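Local coordinates for protein sulfotransferase (Mycobacterium tuberculosis, PDB 2ZQ5) that probably transfers sulfo groups from a nucleotide donor such as PAPS to an acceptor molecule, at residues 7-11 and 58-62; 239-243 and 303-307; 149-153 and 164-168. One frame throughout, in Å; residues are numbered along the deposited sequence.

Interaction 1: 7-11 and 58-62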
# COMPACT_ATOMS: atom_id res chain seq x y z
N ARG A 7 -3.26 20.21 20.98
CA ARG A 7 -4.53 19.55 21.39
C ARG A 7 -4.83 18.33 20.51
O ARG A 7 -3.91 17.66 20.04
CB ARG A 7 -5.70 20.54 21.33
CG ARG A 7 -6.04 21.07 19.94
CD ARG A 7 -4.86 21.77 19.29
NE ARG A 7 -5.28 22.86 18.41
CZ ARG A 7 -5.90 23.96 18.83
NH1 ARG A 7 -6.17 24.12 20.12
NH2 ARG A 7 -6.24 24.90 17.97
N LYS A 8 -6.11 18.05 20.30
CA LYS A 8 -6.50 16.90 19.49
C LYS A 8 -6.58 17.20 17.99
O LYS A 8 -6.86 16.31 17.20
CB LYS A 8 -7.83 16.33 19.99
CG LYS A 8 -7.74 15.70 21.37
CD LYS A 8 -9.04 15.04 21.78
CE LYS A 8 -10.16 16.05 21.92
NZ LYS A 8 -11.41 15.39 22.40
N ASP A 9 -6.35 18.45 17.62
CA ASP A 9 -6.37 18.83 16.21
C ASP A 9 -5.14 18.23 15.54
O ASP A 9 -4.10 18.07 16.17
CB ASP A 9 -6.33 20.35 16.07
CG ASP A 9 -7.71 20.98 16.09
OD1 ASP A 9 -8.51 20.66 16.99
OD2 ASP A 9 -7.99 21.80 15.19
N VAL A 10 -5.27 17.89 14.26
CA VAL A 10 -4.15 17.32 13.53
C VAL A 10 -3.24 18.46 13.06
O VAL A 10 -2.13 18.62 13.57
CB VAL A 10 -4.63 16.50 12.31
CG1 VAL A 10 -3.44 15.90 11.58
CG2 VAL A 10 -5.57 15.39 12.77
N ALA A 11 -3.72 19.24 12.09
CA ALA A 11 -2.98 20.37 11.55
C ALA A 11 -3.71 20.93 10.33
O ALA A 11 -4.66 20.33 9.84
CB ALA A 11 -1.57 19.94 11.15
N SER A 58 -4.01 12.27 17.10
CA SER A 58 -3.76 13.48 16.32
C SER A 58 -2.26 13.64 16.05
O SER A 58 -1.85 14.03 14.96
CB SER A 58 -4.30 14.71 17.05
OG SER A 58 -3.76 14.79 18.36
N LYS A 59 -1.45 13.33 17.06
CA LYS A 59 -0.00 13.43 16.91
C LYS A 59 0.49 12.45 15.86
O LYS A 59 1.31 12.80 15.00
CB LYS A 59 0.69 13.14 18.25
CG LYS A 59 2.21 13.15 18.15
CD LYS A 59 2.86 12.75 19.47
CE LYS A 59 4.38 12.71 19.34
NZ LYS A 59 5.05 12.26 20.59
N MET A 60 -0.03 11.23 15.90
CA MET A 60 0.38 10.20 14.95
C MET A 60 -0.02 10.55 13.52
O MET A 60 0.79 10.45 12.61
CB MET A 60 -0.23 8.84 15.33
CG MET A 60 0.26 8.31 16.68
SD MET A 60 2.06 8.22 16.78
CE MET A 60 2.39 6.85 15.72
N ASN A 61 -1.27 10.97 13.33
CA ASN A 61 -1.69 11.31 11.98
C ASN A 61 -1.01 12.56 11.46
O ASN A 61 -0.79 12.70 10.25
CB ASN A 61 -3.21 11.43 11.93
CG ASN A 61 -3.89 10.08 11.96
OD1 ASN A 61 -3.68 9.25 11.07
ND2 ASN A 61 -4.69 9.83 12.99
N ARG A 62 -0.65 13.47 12.35
CA ARG A 62 0.06 14.68 11.93
C ARG A 62 1.41 14.22 11.38
O ARG A 62 1.88 14.71 10.36
CB ARG A 62 0.25 15.63 13.12
CG ARG A 62 1.06 16.87 12.82
CD ARG A 62 0.94 17.92 13.93
NE ARG A 62 1.24 17.39 15.26
CZ ARG A 62 0.33 17.12 16.19
NH1 ARG A 62 -0.95 17.32 15.95
NH2 ARG A 62 0.71 16.65 17.37
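Arg62 reaches from its helix to Val10 and grips the carbonyl oxygen from the side. Its NH1 donates to Val10 O at 3.0 Å, with an N-H...O angle of 166°. The bond uses a lone pair in the carbonyl plane, and the oxygen also lies almost in the guanidinium plane, so the flat group presents its edge to the loop. The chain runs extended to CD and bends at chi3 (53°), which turns NH1 toward the loop, and Arg62 CD then passes 3.2 Å from Val10 O. Asp9 O sits at the same edge, 3.2 Å from NH1.

Val10 answers with its CG1 branch, which lies anti to the backbone N (chi1 -179°) and rests against the helix backbone, 3.7 Å from Arg62 CA. The valine side chain also touches Tyr47 and Gln48 of helix 36-50 and Leu53. In this all-helical N-terminal region, ahead of the first strand of the parallel sheet, the contact lays the segment leading into helix 13-24 along the first turns of helix 55-81, with helices 13-24 and 36-50 between them in sequence.

Ser58 meets the other end of the loop. Its CB points at the segment and sits tightly against Lys8 O, at 3.0 Å, with Asp9 O at 3.5 Å. The hydroxyl is held by its own helix start, where Val55 O and Thr54 O share or alternate as acceptors of its one proton; Arg7 O lies 3.3 Å from Ser58 OG. Ala11 adds its CB, 4.3 Å from Arg62 CD.

Interaction 2: 239-243 and 303-307; sequences LDALM and ARAKY
Asp240 and Met243 take hold of Tyr307 and Lys306 where two crossover helices of the sulfotransferase fold meet. This is a P-loop-type alpha/beta fold: helix 239-245 leads into strand 250-255, and the chain of helix 282-304 goes on to the outermost strand 312-316 of the parallel sheet. A type I turn from Arg304 to Tyr307 brings the tyrosine against helix 239-245.

The polar part centres on Asp240 OD1, which accepts two bonds. Lys306 NZ forms a salt bridge to it at 2.8 Å on the syn lone pair, while Tyr307 OH donates to it at 2.7 Å from the anti side, 20° out of the carboxylate plane. Bends at chi3 and chi4 curl the lysine so that NZ also bonds to Ala303 O, tying the aspartate to the Ala303 carbonyl. Two donors on one oxygen probably favour the charged carboxylate.

The aromatic part is a sandwich. Met243 CG sits over one face of the Tyr307 ring, 3.7 Å from its centroid, a CH-pi contact that SD extends as a more distant Met-aromatic one. Lys306 CG covers the opposite face, so both faces are covered and rotation of the ring is restricted.

The apolar part belongs to Leu239, whose CD2 lies 3.5 Å from Arg304 CA and whose CB meets Ala303 CB at 4.1 Å. Phe312 of strand 312-316 touches Leu239, Arg304 and Tyr307, and the Arg304 guanidinium turns away to a salt bridge with Asp314. A water donates both to Tyr307 OH, at 2.6 Å, and to Asp240 O, at 2.8 Å.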
# COMPACT_ATOMS: atom_id res chain seq x y z
N LEU A 239 -8.53 -0.29 -10.46
CA LEU A 239 -8.10 -1.07 -11.60
C LEU A 239 -8.11 -0.29 -12.91
O LEU A 239 -7.21 -0.45 -13.73
CB LEU A 239 -8.95 -2.33 -11.73
CG LEU A 239 -8.53 -3.26 -12.87
CD1 LEU A 239 -7.08 -3.70 -12.68
CD2 LEU A 239 -9.46 -4.47 -12.90
N ASP A 240 -9.12 0.55 -13.13
CA ASP A 240 -9.15 1.31 -14.38
C ASP A 240 -7.94 2.23 -14.48
O ASP A 240 -7.34 2.35 -15.55
CB ASP A 240 -10.44 2.14 -14.51
CG ASP A 240 -11.67 1.27 -14.72
OD1 ASP A 240 -11.59 0.27 -15.46
OD2 ASP A 240 -12.73 1.61 -14.16
N ALA A 241 -7.57 2.87 -13.38
CA ALA A 241 -6.41 3.76 -13.38
C ALA A 241 -5.14 2.95 -13.59
O ALA A 241 -4.22 3.37 -14.29
CB ALA A 241 -6.33 4.53 -12.06
N LEU A 242 -5.10 1.77 -12.98
CA LEU A 242 -3.96 0.89 -13.10
C LEU A 242 -3.77 0.49 -14.56
O LEU A 242 -2.66 0.61 -15.10
CB LEU A 242 -4.18 -0.35 -12.22
CG LEU A 242 -3.03 -1.34 -12.01
CD1 LEU A 242 -3.35 -2.21 -10.80
CD2 LEU A 242 -2.81 -2.19 -13.25
N MET A 243 -4.83 0.03 -15.21
CA MET A 243 -4.73 -0.37 -16.61
C MET A 243 -4.46 0.80 -17.55
O MET A 243 -3.80 0.63 -18.57
CB MET A 243 -6.01 -1.11 -17.04
CG MET A 243 -6.29 -2.39 -16.25
SD MET A 243 -4.93 -3.58 -16.30
CE MET A 243 -5.29 -4.46 -17.80
N ALA A 303 -14.81 -3.61 -12.69
CA ALA A 303 -13.83 -3.05 -13.62
C ALA A 303 -13.07 -4.09 -14.43
O ALA A 303 -12.76 -3.88 -15.59
CB ALA A 303 -12.85 -2.17 -12.86
N ARG A 304 -12.78 -5.23 -13.80
CA ARG A 304 -12.03 -6.29 -14.45
C ARG A 304 -12.70 -6.84 -15.72
O ARG A 304 -12.02 -7.25 -16.66
CB ARG A 304 -11.81 -7.41 -13.44
CG ARG A 304 -11.13 -8.67 -13.96
CD ARG A 304 -10.99 -9.65 -12.81
NE ARG A 304 -10.45 -10.94 -13.24
CZ ARG A 304 -10.13 -11.92 -12.41
NH1 ARG A 304 -10.30 -11.76 -11.10
NH2 ARG A 304 -9.64 -13.06 -12.88
N ALA A 305 -14.03 -6.84 -15.74
CA ALA A 305 -14.78 -7.36 -16.87
C ALA A 305 -14.43 -6.77 -18.24
O ALA A 305 -14.48 -7.47 -19.25
CB ALA A 305 -16.27 -7.22 -16.61
N LYS A 306 -14.08 -5.48 -18.28
CA LYS A 306 -13.78 -4.83 -19.55
C LYS A 306 -12.38 -5.10 -20.11
O LYS A 306 -12.07 -4.68 -21.22
CB LYS A 306 -13.95 -3.32 -19.43
CG LYS A 306 -12.77 -2.62 -18.79
CD LYS A 306 -12.91 -1.10 -18.83
CE LYS A 306 -14.04 -0.64 -17.94
NZ LYS A 306 -13.81 -1.06 -16.54
N TYR A 307 -11.55 -5.80 -19.35
CA TYR A 307 -10.19 -6.07 -19.80
C TYR A 307 -9.96 -7.51 -20.23
O TYR A 307 -10.79 -8.38 -19.99
CB TYR A 307 -9.20 -5.68 -18.69
CG TYR A 307 -9.30 -4.23 -18.32
CD1 TYR A 307 -8.87 -3.23 -19.19
CD2 TYR A 307 -9.91 -3.83 -17.12
CE1 TYR A 307 -9.04 -1.89 -18.89
CE2 TYR A 307 -10.08 -2.48 -16.81
CZ TYR A 307 -9.65 -1.52 -17.71
OH TYR A 307 -9.85 -0.18 -17.44
O HOH W 1 -8.50 2.00 -18.08

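Interaction 3: 149-153 and 164-168. Unlike the reference sequence in segment 149-153: Asp149 (reference Gln).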
# COMPACT_ATOMS: atom_id res chain seq x y z
N ASP A 149 16.82 3.44 12.32
CA ASP A 149 15.53 3.81 12.89
C ASP A 149 14.70 2.57 13.20
O ASP A 149 14.12 2.45 14.28
CB ASP A 149 14.75 4.71 11.92
CG ASP A 149 15.34 6.10 11.80
OD1 ASP A 149 16.49 6.22 11.33
OD2 ASP A 149 14.66 7.07 12.18
N PHE A 150 14.65 1.64 12.25
CA PHE A 150 13.89 0.40 12.42
C PHE A 150 14.40 -0.39 13.63
O PHE A 150 13.66 -0.62 14.58
CB PHE A 150 13.99 -0.48 11.17
CG PHE A 150 13.40 -1.85 11.34
CD1 PHE A 150 12.03 -2.01 11.54
CD2 PHE A 150 14.21 -2.98 11.33
CE1 PHE A 150 11.48 -3.28 11.72
CE2 PHE A 150 13.68 -4.25 11.51
CZ PHE A 150 12.31 -4.40 11.71
N THR A 151 15.65 -0.82 13.56
CA THR A 151 16.26 -1.58 14.64
C THR A 151 16.02 -0.90 15.98
O THR A 151 15.86 -1.57 17.01
CB THR A 151 17.78 -1.73 14.43
OG1 THR A 151 18.03 -2.34 13.15
CG2 THR A 151 18.39 -2.61 15.51
N GLN A 152 16.00 0.43 15.96
CA GLN A 152 15.78 1.21 17.17
C GLN A 152 14.35 1.05 17.67
O GLN A 152 14.11 0.48 18.74
CB GLN A 152 16.07 2.69 16.89
CG GLN A 152 15.85 3.61 18.09
CD GLN A 152 16.71 3.23 19.28
OE1 GLN A 152 17.94 3.19 19.19
NE2 GLN A 152 16.07 2.95 20.41
N HIS A 153 13.39 1.56 16.90
CA HIS A 153 11.98 1.49 17.27
C HIS A 153 11.56 0.05 17.57
O HIS A 153 10.66 -0.18 18.38
CB HIS A 153 11.12 2.05 16.14
CG HIS A 153 9.68 2.22 16.51
ND1 HIS A 153 8.85 1.16 16.78
CD2 HIS A 153 8.92 3.34 16.66
CE1 HIS A 153 7.64 1.61 17.09
NE2 HIS A 153 7.66 2.93 17.02
N HIS A 164 3.66 -0.23 13.42
CA HIS A 164 4.48 -1.38 13.12
C HIS A 164 5.35 -1.01 11.93
O HIS A 164 4.85 -0.57 10.89
CB HIS A 164 3.59 -2.58 12.78
CG HIS A 164 2.54 -2.28 11.76
ND1 HIS A 164 1.60 -1.29 11.94
CD2 HIS A 164 2.30 -2.81 10.54
CE1 HIS A 164 0.82 -1.23 10.87
NE2 HIS A 164 1.22 -2.15 10.01
N PHE A 165 6.66 -1.17 12.09
CA PHE A 165 7.59 -0.83 11.02
C PHE A 165 8.03 -2.08 10.27
O PHE A 165 7.69 -3.20 10.65
CB PHE A 165 8.80 -0.10 11.60
CG PHE A 165 8.46 1.23 12.23
CD1 PHE A 165 7.60 1.29 13.32
CD2 PHE A 165 8.97 2.42 11.71
CE1 PHE A 165 7.25 2.51 13.89
CE2 PHE A 165 8.62 3.64 12.27
CZ PHE A 165 7.76 3.69 13.36
N MET A 166 8.79 -1.87 9.20
CA MET A 166 9.27 -2.96 8.37
C MET A 166 10.78 -2.84 8.18
O MET A 166 11.33 -1.75 8.26
CB MET A 166 8.56 -2.89 7.01
CG MET A 166 8.99 -3.91 5.99
SD MET A 166 8.12 -3.64 4.43
CE MET A 166 6.72 -4.73 4.62
N ALA A 167 11.44 -3.97 7.94
CA ALA A 167 12.88 -3.95 7.72
C ALA A 167 13.15 -3.12 6.48
O ALA A 167 12.40 -3.19 5.51
CB ALA A 167 13.41 -5.37 7.54
N ALA A 168 14.23 -2.34 6.51
CA ALA A 168 14.59 -1.47 5.40
C ALA A 168 14.72 -2.17 4.05
O ALA A 168 14.48 -1.57 3.00
CB ALA A 168 15.89 -0.74 5.72
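The backbone N of Ala167, hydrogen-bonded to Glu170 OE1, lies over one face of the Phe150 ring, 3.8 Å from CE1. The whole Met166-Ala167 peptide passes across this face: Met166 O comes to 3.4 Å from Phe150 CD1, and Ala167 CA stands over the ring centre, 3.9 Å from the centroid, in a CH-pi contact. The ring stands out from helix 141-156 because CG is anti to the backbone N (chi1 172°). Its edge is met in plane by Phe165 CB, 3.8 Å from Phe150 CD1.

One turn further along the helix, His153 meets the Phe165 ring. The planes are 37° apart, too oblique for a stack or an edge-to-face pair, and the centroids are 4.0 Å apart. Phe165 CE1 dips over the centre of the imidazole and comes to 3.2 Å from His153 NE2, a tight approach.

Together these contacts lay the loop 164-168, extended up to Ala167, against the helix that precedes it, while Met166 and Ala168 turn to helix 122-126. With no polar bond between the two segments, their match rests on ring faces, a peptide plane and the shape of the aromatic side chains, which implies grip by packing rather than by directional bonding.

How the interactions relate
None of the three contacts lies in the deep core: interactions 1 and 2 are partly buried and interaction 3 is at the surface. Interaction 2 joins two crossover helices beside the sheet, on the opposite side of the chain's centre from the other two, and it has the richest chemistry, with salt bridge, hydrogen bonds, water and ring contacts. Interaction 1 combines one arginine-to-carbonyl bond with the packing of Val10 and Ser58, while interaction 3 works through aromatic faces. Those two share no helix, yet their nearest atoms are about 7 Å apart, and Met60 of 58-62 touches Leu163, the residue just before 164-168. Interactions 2 and 3 have centres 35 Å apart.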